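PDB 3IUZ: putative glyoxalase superfamily protein from Ralstonia eutropha, which probably acts as an iron(II)-dependent dioxygenase that converts 2-oxoadipate to 2-hydroxyglutarate. Local coordinates for residues N5-L10 with H21-V26; A40-I45 with Y130-A135; T104-P109 with D169-R174; R108-R113 with T177-L182. One frame throughout, in Å; residues are numbered along the deposited sequence.

Contact 1 (N5-L10 with H21-V26); sequences NIATLL and HLLSLV
Leu-23 and Leu-10 carry this contact between two roughly antiparallel helices, the segment axes 141° apart in direction, in the N-terminal helical hairpin formed by helix 4-14 and helix 16-25. Leu-23 spreads its two methyls over different partners. CD1 presses on Ala-7, with CB of Ala-7 only 3.4 Å from CD1 of Leu-23, tighter than carbon atoms usually come. CD2 turns instead to the end of Leu-10, where it lies 3.8 Å from CD1 of Leu-10. The chi1 of Leu-23, -71°, sets CG opposite the carbonyl carbon and carries the isobutyl fork out toward helix 4-14. Leu-10 has nearly the same chi1 and brings a single methyl, CD1, to two leucines one residue apart. Leu-22 differs: its CG lies opposite the backbone N (chi1 -155°), and its side chain meets that of Leu-10 at about a right angle, CD2 of Leu-22 being 4.1 Å from CD1 of Leu-10. CG2 of Ile-6 adds a looser touch on CD2 of Leu-23. A one-carbon side chain at Ala-7 suits a place where a leucine methyl comes this close to the helix, while branched leucines span the remaining gap between segment axes that approach to 11.0 Å. Helix 42-60 also packs on Leu-10, through Met-51 and Val-52. With no hydrogen bond joining the segments, their cohesion rests on dispersion and the burial of apolar surface.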
loop_
_atom_site.group_PDB
_atom_site.type_symbol
_atom_site.label_atom_id
_atom_site.label_comp_id
_atom_site.label_asym_id
_atom_site.label_seq_id
_atom_site.Cartn_x
_atom_site.Cartn_y
_atom_site.Cartn_z
ATOM N N ASN A 5 6.072 21.421 -6.341
ATOM C CA ASN A 5 6.767 20.246 -6.871
ATOM C C ASN A 5 5.890 18.993 -6.767
ATOM O O ASN A 5 5.746 18.284 -7.746
ATOM C CB ASN A 5 8.112 20.014 -6.224
ATOM C CG ASN A 5 9.213 20.774 -6.932
ATOM O OD1 ASN A 5 8.944 21.603 -7.815
ATOM N ND2 ASN A 5 10.447 20.503 -6.555
ATOM N N ILE A 6 5.287 18.774 -5.606
ATOM C CA ILE A 6 4.418 17.598 -5.414
ATOM C C ILE A 6 3.198 17.707 -6.354
ATOM O O ILE A 6 2.784 16.737 -6.992
ATOM C CB ILE A 6 4.009 17.404 -3.949
ATOM C CG1 ILE A 6 5.211 16.839 -3.158
ATOM C CG2 ILE A 6 2.820 16.419 -3.845
ATOM C CD1 ILE A 6 5.182 17.088 -1.668
ATOM N N ALA A 7 2.663 18.903 -6.493
ATOM C CA ALA A 7 1.501 19.091 -7.341
ATOM C C ALA A 7 1.851 18.714 -8.796
ATOM O O ALA A 7 1.054 18.089 -9.504
ATOM C CB ALA A 7 0.973 20.543 -7.226
ATOM N N THR A 8 3.005 19.140 -9.263
ATOM C CA THR A 8 3.452 18.826 -10.638
ATOM C C THR A 8 3.656 17.327 -10.836
ATOM O O THR A 8 3.185 16.745 -11.820
ATOM C CB THR A 8 4.744 19.543 -10.973
ATOM O OG1 THR A 8 4.541 20.936 -10.763
ATOM C CG2 THR A 8 5.189 19.316 -12.489
ATOM N N LEU A 9 4.311 16.686 -9.870
ATOM C CA LEU A 9 4.495 15.240 -9.914
ATOM C C LEU A 9 3.139 14.502 -9.973
ATOM O O LEU A 9 2.994 13.533 -10.723
ATOM C CB LEU A 9 5.308 14.769 -8.685
ATOM C CG LEU A 9 6.746 15.272 -8.591
ATOM C CD1 LEU A 9 7.338 14.968 -7.187
ATOM C CD2 LEU A 9 7.609 14.627 -9.754
ATOM N N LEU A 10 2.183 14.943 -9.167
ATOM C CA LEU A 10 0.823 14.381 -9.148
ATOM C C LEU A 10 0.102 14.587 -10.480
ATOM O O LEU A 10 -0.439 13.645 -11.093
ATOM C CB LEU A 10 -0.022 15.021 -8.009
ATOM C CG LEU A 10 0.318 14.568 -6.578
ATOM C CD1 LEU A 10 -0.716 15.027 -5.541
ATOM C CD2 LEU A 10 0.447 13.091 -6.512
ATOM N N HIS A 21 -8.275 17.643 -6.383
ATOM C CA HIS A 21 -9.038 17.011 -5.292
ATOM C C HIS A 21 -8.074 16.411 -4.259
ATOM O O HIS A 21 -8.226 16.603 -3.050
ATOM C CB HIS A 21 -9.927 15.897 -5.855
ATOM C CG HIS A 21 -10.556 15.012 -4.814
ATOM N ND1 HIS A 21 -11.562 15.443 -3.965
ATOM C CD2 HIS A 21 -10.374 13.697 -4.533
ATOM C CE1 HIS A 21 -11.926 14.450 -3.172
ATOM N NE2 HIS A 21 -11.241 13.372 -3.512
ATOM N N LEU A 22 -7.069 15.700 -4.755
ATOM C CA LEU A 22 -6.130 15.040 -3.880
ATOM C C LEU A 22 -5.365 16.062 -2.991
ATOM O O LEU A 22 -5.159 15.817 -1.790
ATOM C CB LEU A 22 -5.180 14.161 -4.709
ATOM C CG LEU A 22 -4.578 12.992 -3.934
ATOM C CD1 LEU A 22 -5.661 12.101 -3.316
ATOM C CD2 LEU A 22 -3.644 12.207 -4.847
ATOM N N LEU A 23 -4.982 17.205 -3.566
ATOM C CA LEU A 23 -4.201 18.187 -2.816
ATOM C C LEU A 23 -5.099 18.882 -1.797
ATOM O O LEU A 23 -4.644 19.306 -0.749
ATOM C CB LEU A 23 -3.500 19.212 -3.724
ATOM C CG LEU A 23 -2.312 18.738 -4.583
ATOM C CD1 LEU A 23 -1.926 19.792 -5.606
ATOM C CD2 LEU A 23 -1.091 18.371 -3.746
ATOM N N SER A 24 -6.393 19.007 -2.073
ATOM C CA SER A 24 -7.232 19.604 -1.059
ATOM C C SER A 24 -7.560 18.596 0.047
ATOM O O SER A 24 -7.867 18.996 1.143
ATOM C CB SER A 24 -8.501 20.173 -1.663
ATOM O OG SER A 24 -9.379 19.114 -1.932
ATOM N N LEU A 25 -7.435 17.303 -0.225
ATOM C CA LEU A 25 -7.843 16.262 0.731
ATOM C C LEU A 25 -6.688 15.815 1.663
ATOM O O LEU A 25 -6.868 15.744 2.874
ATOM C CB LEU A 25 -8.349 15.036 -0.023
ATOM C CG LEU A 25 -8.726 13.816 0.796
ATOM C CD1 LEU A 25 -9.918 14.114 1.718
ATOM C CD2 LEU A 25 -8.960 12.606 -0.185
ATOM N N VAL A 26 -5.541 15.497 1.067
ATOM C CA VAL A 26 -4.450 14.815 1.747
ATOM C C VAL A 26 -3.348 15.806 2.133
ATOM O O VAL A 26 -2.762 16.460 1.253
ATOM C CB VAL A 26 -3.841 13.748 0.871
ATOM C CG1 VAL A 26 -2.706 12.998 1.622
ATOM C CG2 VAL A 26 -4.931 12.763 0.426
#

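Contact 2 (A40-I45 with Y130-A135); sequences ATRAEI and YAHADA
A side-on salt bridge between Arg-42 and Asp-134 ties the first turn of helix 42-60 to the turn that follows strand 125-132, and a water doubles the link. NE of Arg-42 gives a nearly straight bond to OD2 of Asp-134 (2.9 Å), and NH2 of Arg-42 another to OD1 of Asp-134 (2.9 Å, 177°). Both oxygens lie close to the guanidinium plane, yet the carboxylate is twisted 36° against it. With chi1 at 68°, CG of Arg-42 sits between the backbone N and the carbonyl carbon, and the extended chain beyond carries the guanidinium across Asp-134. The water accepts from N of Ala-43 and donates to OD2 of Asp-134, 2.7 Å away, so it satisfies a first-turn amide. Thr-41 and Glu-44 close a capping box there. In the type I turn from His-132 to Ala-135, N of Asp-134 donates to ND1 of His-132 (3.1 Å); NE2 of that ring is bonded to Leu-110 O. Small Ala-43 lets CE1 of His-132 approach its CA to 3.9 Å. NH2 of Arg-42 also bonds a hexaethylene glycol, probably from the crystallisation liquor. Two charged bonds and a water bridge thus converge on one carboxylate, which should favour its ionised form.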
loop_
_atom_site.group_PDB
_atom_site.type_symbol
_atom_site.label_atom_id
_atom_site.label_comp_id
_atom_site.label_asym_id
_atom_site.label_seq_id
_atom_site.Cartn_x
_atom_site.Cartn_y
_atom_site.Cartn_z
ATOM N N ALA A 40 13.131 17.724 -8.223
ATOM C CA ALA A 40 12.365 16.970 -7.259
ATOM C C ALA A 40 13.280 16.132 -6.396
ATOM O O ALA A 40 14.075 15.286 -6.891
ATOM C CB ALA A 40 11.317 16.099 -7.943
ATOM N N THR A 41 13.190 16.372 -5.095
ATOM C CA THR A 41 13.971 15.571 -4.165
ATOM C C THR A 41 13.357 14.176 -3.952
ATOM O O THR A 41 12.176 13.970 -4.211
ATOM C CB THR A 41 14.075 16.242 -2.816
ATOM O OG1 THR A 41 12.770 16.389 -2.227
ATOM C CG2 THR A 41 14.733 17.634 -2.935
ATOM N N ARG A 42 14.131 13.253 -3.376
ATOM C CA ARG A 42 13.600 11.930 -3.096
ATOM C C ARG A 42 12.418 11.963 -2.144
ATOM O O ARG A 42 11.483 11.161 -2.315
ATOM C CB ARG A 42 14.642 10.959 -2.560
ATOM C CG ARG A 42 15.162 11.263 -1.218
ATOM C CD ARG A 42 16.165 10.212 -0.764
ATOM N NE ARG A 42 16.538 10.460 0.616
ATOM C CZ ARG A 42 17.406 9.747 1.320
ATOM N NH1 ARG A 42 18.056 8.705 0.785
ATOM N NH2 ARG A 42 17.622 10.097 2.570
ATOM N N ALA A 43 12.466 12.846 -1.141
ATOM C CA ALA A 43 11.320 13.046 -0.233
ATOM C C ALA A 43 10.046 13.491 -0.978
ATOM O O ALA A 43 8.946 12.969 -0.755
ATOM C CB ALA A 43 11.657 14.060 0.823
ATOM N N GLU A 44 10.172 14.512 -1.809
ATOM C CA GLU A 44 9.045 14.936 -2.624
ATOM C C GLU A 44 8.497 13.790 -3.510
ATOM O O GLU A 44 7.269 13.621 -3.637
ATOM C CB GLU A 44 9.445 16.102 -3.509
ATOM C CG GLU A 44 9.765 17.391 -2.725
ATOM C CD GLU A 44 10.395 18.494 -3.547
ATOM O OE1 GLU A 44 10.855 18.247 -4.694
ATOM O OE2 GLU A 44 10.424 19.635 -3.036
ATOM N N ILE A 45 9.403 13.039 -4.134
ATOM C CA ILE A 45 8.991 11.975 -5.006
ATOM C C ILE A 45 8.280 10.893 -4.199
ATOM O O ILE A 45 7.236 10.347 -4.635
ATOM C CB ILE A 45 10.182 11.410 -5.820
ATOM C CG1 ILE A 45 10.590 12.437 -6.874
ATOM C CG2 ILE A 45 9.852 10.055 -6.483
ATOM C CD1 ILE A 45 12.088 12.252 -7.392
ATOM N N TYR A 130 8.502 0.324 7.090
ATOM C CA TYR A 130 9.500 1.178 6.406
ATOM C C TYR A 130 9.104 2.638 6.570
ATOM O O TYR A 130 8.005 3.058 6.174
ATOM C CB TYR A 130 9.590 0.794 4.899
ATOM C CG TYR A 130 10.245 -0.531 4.793
ATOM C CD1 TYR A 130 11.626 -0.626 4.867
ATOM C CD2 TYR A 130 9.486 -1.717 4.855
ATOM C CE1 TYR A 130 12.277 -1.872 4.852
ATOM C CE2 TYR A 130 10.094 -2.955 4.864
ATOM C CZ TYR A 130 11.495 -3.037 4.863
ATOM O OH TYR A 130 12.090 -4.263 4.914
ATOM N N ALA A 131 10.018 3.430 7.134
ATOM C CA ALA A 131 9.799 4.864 7.314
ATOM C C ALA A 131 10.808 5.629 6.523
ATOM O O ALA A 131 11.970 5.225 6.408
ATOM C CB ALA A 131 9.917 5.279 8.821
ATOM N N HIS A 132 10.384 6.782 6.054
ATOM C CA HIS A 132 11.241 7.605 5.220
ATOM C C HIS A 132 12.269 8.383 6.026
ATOM O O HIS A 132 11.925 9.134 6.958
ATOM C CB HIS A 132 10.424 8.528 4.331
ATOM C CG HIS A 132 11.187 8.971 3.140
ATOM N ND1 HIS A 132 12.099 10.001 3.205
ATOM C CD2 HIS A 132 11.242 8.487 1.870
ATOM C CE1 HIS A 132 12.687 10.137 2.025
ATOM N NE2 HIS A 132 12.161 9.254 1.182
ATOM N N ALA A 133 13.532 8.239 5.640
ATOM C CA ALA A 133 14.646 8.841 6.405
ATOM C C ALA A 133 14.543 10.362 6.456
ATOM O O ALA A 133 15.067 10.952 7.360
ATOM C CB ALA A 133 16.019 8.423 5.812
ATOM N N ASP A 134 13.890 10.999 5.491
ATOM C CA ASP A 134 13.888 12.462 5.434
ATOM C C ASP A 134 12.723 13.092 6.188
ATOM O O ASP A 134 12.739 14.292 6.435
ATOM C CB ASP A 134 13.901 13.010 3.994
ATOM C CG ASP A 134 15.112 12.583 3.192
ATOM O OD1 ASP A 134 16.199 12.320 3.773
ATOM O OD2 ASP A 134 14.983 12.527 1.939
ATOM N N ALA A 135 11.705 12.314 6.525
ATOM C CA ALA A 135 10.519 12.835 7.217
ATOM C C ALA A 135 9.737 11.631 7.754
ATOM O O ALA A 135 8.637 11.336 7.259
ATOM C CB ALA A 135 9.636 13.690 6.237
HETATM O O HOH W 1 14.774 14.361 -0.098
#

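Contact 3 (T104-P109 with D169-R174); sequences TRILRP and DPLTPR
An Asx turn at Asp-169 presents its carboxylate to Arg-105 of helix 101-110, joining that helix to the loop that leads into helix 173-185. The guanidinium grips end-on: NH1 of Arg-105 bonds OD2 of Asp-169 at 2.8 Å, and NH2 of Arg-105 bonds OD1 of Asp-169 at 2.7 Å. OD1 has a second donor, N of Leu-171 at 2.9 Å, which closes the turn and reaches the oxygen from the face opposite to NH2. Aspartate suits this place because its short side chain can fold back on the amide two residues ahead while still facing the arginine. The third nitrogen group is used too, since NE of Arg-105 donates to Ala-102 O within its own helix; all three nitrogens of the guanidinium are therefore bonded. The first torsion (chi1 76°) and a straight run from CG to NE aim the guanidinium at the acid. Thr-172 begins helix 173-185 as its N-cap, with OG1 accepting from Ala-175 N. Leucine fits between charge and core: Leu-171 lays CB over a guanidinium face, 3.6 Å from NH2 of Arg-105, while its CD1 lies 3.8 Å from CG1 of Ile-106.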
loop_
_atom_site.group_PDB
_atom_site.type_symbol
_atom_site.label_atom_id
_atom_site.label_comp_id
_atom_site.label_asym_id
_atom_site.label_seq_id
_atom_site.Cartn_x
_atom_site.Cartn_y
_atom_site.Cartn_z
ATOM N N THR A 104 11.507 -3.833 -1.217
ATOM C CA THR A 104 12.624 -3.120 -0.592
ATOM C C THR A 104 13.620 -2.558 -1.651
ATOM O O THR A 104 14.213 -1.523 -1.429
ATOM C CB THR A 104 13.367 -3.964 0.435
ATOM O OG1 THR A 104 13.670 -5.235 -0.097
ATOM C CG2 THR A 104 12.481 -4.152 1.714
ATOM N N ARG A 105 13.791 -3.267 -2.753
ATOM C CA ARG A 105 14.562 -2.812 -3.904
ATOM C C ARG A 105 14.024 -1.509 -4.537
ATOM O O ARG A 105 14.749 -0.867 -5.295
ATOM C CB ARG A 105 14.641 -3.885 -4.969
ATOM C CG ARG A 105 13.329 -4.061 -5.786
ATOM C CD ARG A 105 13.288 -5.291 -6.662
ATOM N NE ARG A 105 11.947 -5.489 -7.224
ATOM C CZ ARG A 105 11.669 -5.984 -8.432
ATOM N NH1 ARG A 105 12.616 -6.382 -9.278
ATOM N NH2 ARG A 105 10.407 -6.140 -8.781
ATOM N N ILE A 106 12.773 -1.136 -4.196
ATOM C CA ILE A 106 12.156 0.106 -4.596
ATOM C C ILE A 106 12.200 1.116 -3.445
ATOM O O ILE A 106 12.624 2.268 -3.619
ATOM C CB ILE A 106 10.662 -0.098 -5.030
ATOM C CG1 ILE A 106 10.520 -1.040 -6.231
ATOM C CG2 ILE A 106 9.984 1.251 -5.290
ATOM C CD1 ILE A 106 9.006 -1.510 -6.532
ATOM N N LEU A 107 11.753 0.709 -2.255
ATOM C CA LEU A 107 11.603 1.666 -1.169
ATOM C C LEU A 107 12.952 2.187 -0.667
ATOM O O LEU A 107 13.041 3.324 -0.220
ATOM C CB LEU A 107 10.872 1.023 0.033
ATOM C CG LEU A 107 9.473 0.484 -0.299
ATOM C CD1 LEU A 107 8.751 -0.196 0.831
ATOM C CD2 LEU A 107 8.606 1.625 -0.850
ATOM N N ARG A 108 13.980 1.329 -0.696
ATOM C CA ARG A 108 15.295 1.683 -0.145
ATOM C C ARG A 108 15.898 2.831 -0.960
ATOM O O ARG A 108 16.204 3.850 -0.391
ATOM C CB ARG A 108 16.202 0.462 -0.058
ATOM C CG ARG A 108 15.741 -0.542 0.973
ATOM C CD ARG A 108 15.985 -0.133 2.412
ATOM N NE ARG A 108 17.387 -0.268 2.736
ATOM C CZ ARG A 108 18.188 0.671 3.205
ATOM N NH1 ARG A 108 17.761 1.901 3.463
ATOM N NH2 ARG A 108 19.476 0.372 3.396
ATOM N N PRO A 109 15.985 2.712 -2.292
ATOM C CA PRO A 109 16.526 3.861 -3.029
ATOM C C PRO A 109 15.613 5.116 -3.015
ATOM O O PRO A 109 16.080 6.236 -3.202
ATOM C CB PRO A 109 16.693 3.307 -4.442
ATOM C CG PRO A 109 15.763 2.100 -4.488
ATOM C CD PRO A 109 15.846 1.523 -3.163
ATOM N N ASP A 169 7.836 -9.445 -13.519
ATOM C CA ASP A 169 8.541 -8.397 -12.775
ATOM C C ASP A 169 8.158 -7.038 -13.321
ATOM O O ASP A 169 8.538 -6.651 -14.455
ATOM C CB ASP A 169 10.061 -8.602 -12.808
ATOM C CG ASP A 169 10.810 -7.592 -11.912
ATOM O OD1 ASP A 169 10.173 -6.620 -11.447
ATOM O OD2 ASP A 169 12.030 -7.797 -11.657
ATOM N N PRO A 170 7.366 -6.276 -12.549
ATOM C CA PRO A 170 6.937 -4.964 -13.032
ATOM C C PRO A 170 7.977 -3.845 -12.996
ATOM O O PRO A 170 7.756 -2.783 -13.577
ATOM C CB PRO A 170 5.812 -4.621 -12.045
ATOM C CG PRO A 170 6.377 -5.171 -10.760
ATOM C CD PRO A 170 6.949 -6.484 -11.148
ATOM N N LEU A 171 9.104 -4.065 -12.341
ATOM C CA LEU A 171 10.110 -2.997 -12.174
ATOM C C LEU A 171 11.040 -2.940 -13.395
ATOM O O LEU A 171 12.031 -3.634 -13.459
ATOM C CB LEU A 171 10.908 -3.266 -10.897
ATOM C CG LEU A 171 11.773 -2.064 -10.450
ATOM C CD1 LEU A 171 10.937 -0.899 -10.023
ATOM C CD2 LEU A 171 12.726 -2.482 -9.308
ATOM N N THR A 172 10.728 -2.060 -14.322
ATOM C CA THR A 172 11.335 -2.051 -15.624
ATOM C C THR A 172 12.792 -1.494 -15.547
ATOM O O THR A 172 13.173 -0.878 -14.545
ATOM C CB THR A 172 10.537 -1.179 -16.582
ATOM O OG1 THR A 172 10.730 0.202 -16.265
ATOM C CG2 THR A 172 9.026 -1.561 -16.621
ATOM N N PRO A 173 13.562 -1.651 -16.631
ATOM C CA PRO A 173 14.923 -1.116 -16.622
ATOM C C PRO A 173 14.981 0.391 -16.493
ATOM O O PRO A 173 15.887 0.920 -15.869
ATOM C CB PRO A 173 15.495 -1.541 -17.964
ATOM C CG PRO A 173 14.569 -2.599 -18.524
ATOM C CD PRO A 173 13.332 -2.610 -17.733
ATOM N N ARG A 174 14.037 1.071 -17.124
ATOM C CA ARG A 174 13.958 2.508 -17.020
ATOM C C ARG A 174 13.611 2.894 -15.575
ATOM O O ARG A 174 14.133 3.894 -15.062
ATOM C CB ARG A 174 12.912 3.026 -17.994
ATOM C CG ARG A 174 12.735 4.518 -17.929
ATOM C CD ARG A 174 13.926 5.280 -18.519
ATOM N NE ARG A 174 13.658 6.712 -18.464
ATOM C CZ ARG A 174 14.581 7.662 -18.533
ATOM N NH1 ARG A 174 15.887 7.381 -18.705
ATOM N NH2 ARG A 174 14.204 8.897 -18.404
#

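Contact 4 (R108-R113 with T177-L182); sequences RPLGYR and TLLWQL
The Schellman motif that ends helix 101-110 at Gly-111 packs its last turn against helix 173-185, with Pro-109 as the main point of touch. A CH-pi contact marks the outer side of the joint: CB of Pro-109 stands over a face of the Trp-180 indole, 3.7 Å from the centroid of the six-membered ring and 11° off its normal. The next carbon of the pyrrolidine, CG of Pro-109, is 3.6 Å from CZ2 of Trp-180 and meets Leu-179 on another side, 3.4 Å from CG of Leu-179. That last spacing is tight, but Leu-179 was modelled in two conformers, so little rests on it. Proline suits the position doubly: its compact apolar ring offers CB and CG to the indole, and its N has no hydrogen to donate, in keeping with the kink where this N makes no bond to the preceding turn. With chi1 near -68° the indole of Trp-180 swings back over the proline, although its CB points away from the other segment. Beyond Pro-109, Leu-110 faces the interior and touches Leu-49 of helix 42-60. Gly-111 takes a positive phi of 116°, where glycine, lacking CB, avoids a clash with the carbonyl oxygen of Leu-110, and the chain turns there into strand 112-120. NH1 of Arg-108 reaches across the turn, in the carbonyl plane of Tyr-112, to bond Tyr-112 O at 3.0 Å. Deeper in, CD2 of Leu-110 lies 3.8 Å from CD2 of Leu-182.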
loop_
_atom_site.group_PDB
_atom_site.type_symbol
_atom_site.label_atom_id
_atom_site.label_comp_id
_atom_site.label_asym_id
_atom_site.label_seq_id
_atom_site.Cartn_x
_atom_site.Cartn_y
_atom_site.Cartn_z
ATOM N N ARG A 108 13.980 1.329 -0.696
ATOM C CA ARG A 108 15.295 1.683 -0.145
ATOM C C ARG A 108 15.898 2.831 -0.960
ATOM O O ARG A 108 16.204 3.850 -0.391
ATOM C CB ARG A 108 16.202 0.462 -0.058
ATOM C CG ARG A 108 15.741 -0.542 0.973
ATOM C CD ARG A 108 15.985 -0.133 2.412
ATOM N NE ARG A 108 17.387 -0.268 2.736
ATOM C CZ ARG A 108 18.188 0.671 3.205
ATOM N NH1 ARG A 108 17.761 1.901 3.463
ATOM N NH2 ARG A 108 19.476 0.372 3.396
ATOM N N PRO A 109 15.985 2.712 -2.292
ATOM C CA PRO A 109 16.526 3.861 -3.029
ATOM C C PRO A 109 15.613 5.116 -3.015
ATOM O O PRO A 109 16.080 6.236 -3.202
ATOM C CB PRO A 109 16.693 3.307 -4.442
ATOM C CG PRO A 109 15.763 2.100 -4.488
ATOM C CD PRO A 109 15.846 1.523 -3.163
ATOM N N LEU A 110 14.313 4.955 -2.793
ATOM C CA LEU A 110 13.434 6.107 -2.531
ATOM C C LEU A 110 13.741 6.863 -1.232
ATOM O O LEU A 110 13.303 7.994 -1.079
ATOM C CB LEU A 110 11.983 5.715 -2.480
ATOM C CG LEU A 110 11.325 5.409 -3.836
ATOM C CD1 LEU A 110 9.866 4.848 -3.607
ATOM C CD2 LEU A 110 11.331 6.592 -4.848
ATOM N N GLY A 111 14.464 6.223 -0.310
ATOM C CA GLY A 111 14.846 6.858 0.941
ATOM C C GLY A 111 14.251 6.220 2.194
ATOM O O GLY A 111 14.405 6.758 3.269
ATOM N N TYR A 112 13.532 5.101 2.067
ATOM C CA TYR A 112 12.999 4.403 3.238
ATOM C C TYR A 112 14.068 3.520 3.931
ATOM O O TYR A 112 15.005 3.021 3.303
ATOM C CB TYR A 112 11.780 3.524 2.883
ATOM C CG TYR A 112 10.578 4.339 2.477
ATOM C CD1 TYR A 112 10.421 4.757 1.163
ATOM C CD2 TYR A 112 9.585 4.679 3.409
ATOM C CE1 TYR A 112 9.307 5.499 0.776
ATOM C CE2 TYR A 112 8.505 5.445 3.045
ATOM C CZ TYR A 112 8.363 5.843 1.729
ATOM O OH TYR A 112 7.284 6.598 1.348
ATOM N N ARG A 113 13.845 3.303 5.237
ATOM C CA ARG A 113 14.627 2.414 6.059
ATOM C C ARG A 113 13.692 1.555 6.856
ATOM O O ARG A 113 12.626 1.999 7.261
ATOM C CB ARG A 113 15.448 3.199 7.068
ATOM C CG ARG A 113 16.482 4.080 6.428
ATOM C CD ARG A 113 17.164 4.922 7.500
ATOM N NE ARG A 113 18.206 5.744 6.905
ATOM C CZ ARG A 113 18.651 6.893 7.421
ATOM N NH1 ARG A 113 18.122 7.387 8.543
ATOM N NH2 ARG A 113 19.625 7.569 6.799
ATOM N N THR A 177 16.749 2.524 -13.639
ATOM C CA THR A 177 17.641 3.610 -13.996
ATOM C C THR A 177 17.365 4.869 -13.173
ATOM O O THR A 177 18.292 5.482 -12.559
ATOM C CB THR A 177 17.487 3.957 -15.496
ATOM O OG1 THR A 177 17.846 2.805 -16.283
ATOM C CG2 THR A 177 18.367 5.173 -15.878
ATOM N N LEU A 178 16.090 5.247 -13.091
ATOM C CA LEU A 178 15.715 6.521 -12.442
ATOM C C LEU A 178 15.814 6.417 -10.905
ATOM O O LEU A 178 16.237 7.365 -10.234
ATOM C CB LEU A 178 14.292 6.960 -12.887
ATOM C CG LEU A 178 14.189 7.372 -14.380
ATOM C CD1 LEU A 178 12.718 7.694 -14.822
ATOM C CD2 LEU A 178 15.124 8.585 -14.640
ATOM N N LEU A 179 15.424 5.255 -10.389
ATOM C CA LEU A 179 15.532 4.941 -8.974
ATOM C C LEU A 179 16.967 5.104 -8.433
ATOM O O LEU A 179 17.200 5.731 -7.409
ATOM C CB LEU A 179 15.076 3.499 -8.791
ATOM C CG LEU A 179 14.453 3.116 -7.474
ATOM C CD1 LEU A 179 13.511 4.231 -7.032
ATOM C CD2 LEU A 179 13.762 1.716 -7.668
ATOM N N TRP A 180 17.945 4.536 -9.147
ATOM C CA TRP A 180 19.329 4.576 -8.719
ATOM C C TRP A 180 20.042 5.900 -9.015
ATOM O O TRP A 180 20.962 6.253 -8.261
ATOM C CB TRP A 180 20.049 3.300 -9.215
ATOM C CG TRP A 180 19.458 2.171 -8.469
ATOM C CD1 TRP A 180 18.473 1.303 -8.883
ATOM C CD2 TRP A 180 19.647 1.909 -7.074
ATOM N NE1 TRP A 180 18.110 0.492 -7.851
ATOM C CE2 TRP A 180 18.807 0.844 -6.731
ATOM C CE3 TRP A 180 20.457 2.476 -6.083
ATOM C CZ2 TRP A 180 18.746 0.327 -5.428
ATOM C CZ3 TRP A 180 20.387 1.966 -4.790
ATOM C CH2 TRP A 180 19.560 0.861 -4.498
ATOM N N GLN A 181 19.610 6.659 -10.039
ATOM C CA GLN A 181 20.026 8.066 -10.195
ATOM C C GLN A 181 19.558 8.883 -8.979
ATOM O O GLN A 181 20.296 9.729 -8.457
ATOM C CB GLN A 181 19.449 8.699 -11.486
ATOM C CG GLN A 181 20.133 8.048 -12.734
ATOM C CD GLN A 181 19.668 8.599 -14.043
ATOM O OE1 GLN A 181 18.902 9.582 -14.083
ATOM N NE2 GLN A 181 20.117 7.967 -15.126
ATOM N N LEU A 182 18.323 8.621 -8.558
ATOM C CA LEU A 182 17.694 9.325 -7.449
ATOM C C LEU A 182 18.454 9.006 -6.174
ATOM O O LEU A 182 18.747 9.909 -5.419
ATOM C CB LEU A 182 16.224 8.929 -7.292
ATOM C CG LEU A 182 15.439 9.574 -6.141
ATOM C CD1 LEU A 182 15.450 11.101 -6.211
ATOM C CD2 LEU A 182 13.993 9.030 -6.117
#

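Contacts 3 and 4 share Arg-108 and Pro-109, and both bring helix 101-110 against helix 173-185 and the loop leading into it, at centres 8 Å apart. Contact 2 lies about 10 Å from contact 4, centre to centre, and meets it through strands 112-120 and 125-132, neighbours in the large mixed sheet. Contact 1 comes first along the chain and closes before the others open; it touches contact 2, where Asn-5 ND2 reaches Glu-44 OE1, but neither contact 3 nor contact 4. The segments of contact 2 alternate with those of contacts 3 and 4, so chain-distant pieces interlock. Contact 2 ties helix 42-60 to the end of strand 125-132, and contact 1 adds the N-terminal hairpin beside that helix.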